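Local coordinates for protein tRNA (guanine-N(1)-)-methyltransferase (Corynebacterium diphtheriae, PDB 7KFF) that catalyses N1-methylation of guanine in tRNA, probably at position 37, with S-adenosylmethionine as the likely methyl donor, at residues A[265-268]-A[269-273]. Residues are numbered along the deposited sequence; the frame is centred on the assembly and turned at random.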
ATOM      1  N   TRP A 265     -17.260  19.750  16.546  1.00 26.90           N
ATOM      2  CA  TRP A 265     -16.272  20.212  15.579  1.00 26.67           C
ATOM      3  C   TRP A 265     -15.552  19.036  14.941  1.00 25.05           C
ATOM      4  O   TRP A 265     -15.347  19.011  13.725  1.00 23.42           O
ATOM      5  CB  TRP A 265     -15.280  21.166  16.257  1.00 28.92           C
ATOM      6  CG  TRP A 265     -14.146  21.620  15.355  1.00 31.17           C
ATOM      7  CD1 TRP A 265     -14.120  22.726  14.552  1.00 32.34           C
ATOM      8  CD2 TRP A 265     -12.883  20.972  15.180  1.00 32.03           C
ATOM      9  NE1 TRP A 265     -12.922  22.802  13.882  1.00 33.37           N
ATOM     10  CE2 TRP A 265     -12.143  21.739  14.257  1.00 33.14           C
ATOM     11  CE3 TRP A 265     -12.305  19.821  15.718  1.00 33.63           C
ATOM     12  CZ2 TRP A 265     -10.859  21.388  13.853  1.00 34.54           C
ATOM     13  CZ3 TRP A 265     -11.019  19.473  15.314  1.00 34.70           C
ATOM     14  CH2 TRP A 265     -10.319  20.251  14.388  1.00 35.15           C
ATOM     15  N   ARG A 266     -15.171  18.041  15.743  1.00 25.28           N
ATOM     16  CA  ARG A 266     -14.464  16.894  15.191  1.00 25.96           C
ATOM     17  C   ARG A 266     -15.339  16.162  14.179  1.00 23.56           C
ATOM     18  O   ARG A 266     -14.863  15.742  13.126  1.00 22.71           O
ATOM     19  CB  ARG A 266     -14.036  15.930  16.298  1.00 31.16           C
ATOM     20  CG  ARG A 266     -13.005  16.453  17.297  1.00 37.17           C
ATOM     21  CD  ARG A 266     -12.329  15.274  17.973  1.00 43.63           C
ATOM     22  NE  ARG A 266     -12.145  15.394  19.418  1.00 48.74           N
ATOM     23  CZ  ARG A 266     -11.068  15.908  20.008  1.00 52.39           C
ATOM     24  NH1 ARG A 266     -10.998  15.946  21.330  1.00 53.31           N
ATOM     25  NH2 ARG A 266     -10.070  16.400  19.285  1.00 54.21           N
ATOM     26  N   ARG A 267     -16.631  16.024  14.476  1.00 23.22           N
ATOM     27  CA  ARG A 267     -17.542  15.372  13.539  1.00 23.48           C
ATOM     28  C   ARG A 267     -17.676  16.182  12.253  1.00 22.86           C
ATOM     29  O   ARG A 267     -17.596  15.631  11.148  1.00 22.53           O
ATOM     30  CB  ARG A 267     -18.901  15.171  14.195  1.00 26.05           C
ATOM     31  CG  ARG A 267     -19.959  14.612  13.285  1.00 29.29           C
ATOM     32  CD  ARG A 267     -19.909  13.126  13.264  1.00 31.14           C
ATOM     33  NE  ARG A 267     -20.951  12.560  12.413  1.00 30.28           N
ATOM     34  CZ  ARG A 267     -20.965  11.293  12.028  1.00 30.52           C
ATOM     35  NH1 ARG A 267     -20.003  10.474  12.429  1.00 32.16           N
ATOM     36  NH2 ARG A 267     -21.928  10.856  11.237  1.00 30.14           N
ATOM     37  N   GLU A 268     -17.876  17.495  12.379  1.00 22.55           N
ATOM     38  CA  GLU A 268     -17.950  18.342  11.191  1.00 22.77           C
ATOM     39  C   GLU A 268     -16.703  18.200  10.329  1.00 21.45           C
ATOM     40  O   GLU A 268     -16.787  18.067   9.104  1.00 21.98           O
ATOM     41  CB  GLU A 268     -18.157  19.797  11.596  1.00 25.62           C
ATOM     42  CG  GLU A 268     -19.526  20.066  12.210  1.00 28.99           C
ATOM     43  CD  GLU A 268     -19.659  21.487  12.764  1.00 34.58           C
ATOM     44  OE1 GLU A 268     -18.639  22.216  12.836  1.00 36.50           O
ATOM     45  OE2 GLU A 268     -20.775  21.870  13.135  1.00 37.51           O
ATOM     46  N   GLN A 269     -15.534  18.234  10.952  1.00 21.07           N
ATOM     47  CA  GLN A 269     -14.303  18.184  10.175  1.00 20.87           C
ATOM     48  C   GLN A 269     -14.132  16.840   9.487  1.00 20.24           C
ATOM     49  O   GLN A 269     -13.549  16.775   8.403  1.00 20.39           O
ATOM     50  CB  GLN A 269     -13.117  18.478  11.086  1.00 22.77           C
ATOM     51  CG  GLN A 269     -13.069  19.911  11.564  1.00 25.14           C
ATOM     52  CD  GLN A 269     -12.875  20.880  10.419  1.00 28.83           C
ATOM     53  OE1 GLN A 269     -11.937  20.734   9.628  1.00 30.58           O
ATOM     54  NE2 GLN A 269     -13.745  21.865  10.317  1.00 30.33           N
ATOM     55  N   SER A 270     -14.625  15.770  10.107  1.00 19.51           N
ATOM     56  CA  SER A 270     -14.627  14.463   9.462  1.00 19.54           C
ATOM     57  C   SER A 270     -15.595  14.432   8.283  1.00 19.19           C
ATOM     58  O   SER A 270     -15.246  13.942   7.196  1.00 19.16           O
ATOM     59  CB  SER A 270     -14.949  13.410  10.517  1.00 23.52           C
ATOM     60  OG  SER A 270     -15.141  12.144   9.960  1.00 26.67           O
ATOM     61  N   LEU A 271     -16.787  15.002   8.449  1.00 18.74           N
ATOM     62  CA  LEU A 271     -17.705  15.115   7.321  1.00 19.17           C
ATOM     63  C   LEU A 271     -17.098  15.957   6.207  1.00 19.95           C
ATOM     64  O   LEU A 271     -17.226  15.622   5.023  1.00 19.77           O
ATOM     65  CB  LEU A 271     -19.013  15.762   7.763  1.00 20.10           C
ATOM     66  CG  LEU A 271     -19.885  14.923   8.689  1.00 20.53           C
ATOM     67  CD1 LEU A 271     -20.961  15.765   9.343  1.00 22.59           C
ATOM     68  CD2 LEU A 271     -20.509  13.762   7.900  1.00 22.71           C
ATOM     69  N   LYS A 272     -16.431  17.060   6.570  1.00 19.70           N
ATOM     70  CA  LYS A 272     -15.868  17.965   5.573  1.00 19.80           C
ATOM     71  C   LYS A 272     -14.743  17.283   4.799  1.00 20.29           C
ATOM     72  O   LYS A 272     -14.699  17.352   3.565  1.00 19.93           O
ATOM     73  CB  LYS A 272     -15.349  19.224   6.272  1.00 21.41           C
ATOM     74  CG  LYS A 272     -14.680  20.238   5.371  1.00 25.67           C
ATOM     75  CD  LYS A 272     -14.369  21.505   6.182  1.00 30.68           C
ATOM     76  CE  LYS A 272     -13.688  22.583   5.358  1.00 36.70           C
ATOM     77  NZ  LYS A 272     -12.215  22.452   5.417  1.00 40.53           N
ATOM     78  N   ARG A 273     -13.827  16.608   5.506  1.00 19.16           N
ATOM     79  CA  ARG A 273     -12.734  15.936   4.814  1.00 20.06           C
ATOM     80  C   ARG A 273     -13.291  14.855   3.902  1.00 19.28           C
ATOM     81  O   ARG A 273     -12.830  14.691   2.769  1.00 19.59           O
ATOM     82  CB  ARG A 273     -11.736  15.345   5.811  1.00 21.38           C
ATOM     83  CG  ARG A 273     -10.554  14.595   5.161  1.00 25.47           C
ATOM     84  CD  ARG A 273      -9.639  15.510   4.358  1.00 29.52           C
ATOM     85  NE  ARG A 273      -8.807  16.329   5.236  1.00 33.30           N
ATOM     86  CZ  ARG A 273      -7.592  15.994   5.664  1.00 35.29           C
ATOM     87  NH1 ARG A 273      -6.931  16.820   6.470  1.00 37.14           N
ATOM     88  NH2 ARG A 273      -7.026  14.852   5.277  1.00 37.80           N
TER
HETATM   89  O   HOH W   1     -16.451  22.851  11.498  1.00 42.51           O
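A water joins E268 to Q269, donating a hydrogen bond to E268 OE1 at 2.6 Å and accepting one from Q269 NE2 at 3.1 Å. On the helix surface Q269 lies over W265. Its CG sits over one face of the indole as a CH-pi contact, 3.6 Å from the centroid of the six-membered ring, toward the rim. The W265 ring reaches Q269 because W265 CG is anti to its own backbone N (chi1 176°). A bend at chi2 (-64°) folds the Q269 chain back. The Q269 amide lies nearly parallel to the ring, the planes 15° apart. Beneath these side chains, K272 N donates a hydrogen bond to E268 O at 2.7 Å, the shortest of four successive i to i+4 backbone bonds; the others run from Q269 N to W265 O, S270 N to R266 O and L271 N to R267 O. All this lies on helix 259-277 of the C-terminal helical part of this SPOUT methyltransferase, apart from the parallel sheet of the knotted fold. Elsewhere on the helix, R267 CG comes to 4.2 Å from L271 CD1; the guanidinium meets that methyl obliquely while forming a salt bridge with D291, and L271 also packs on Y294 of helix 289-299. The buried S270 side chain lies about 9 Å from bound S-adenosylhomocysteine; its OG hydrogen-bonds to L234 O. R273 extends to the second subunit, where NH2 bonds to A144 O of that chain.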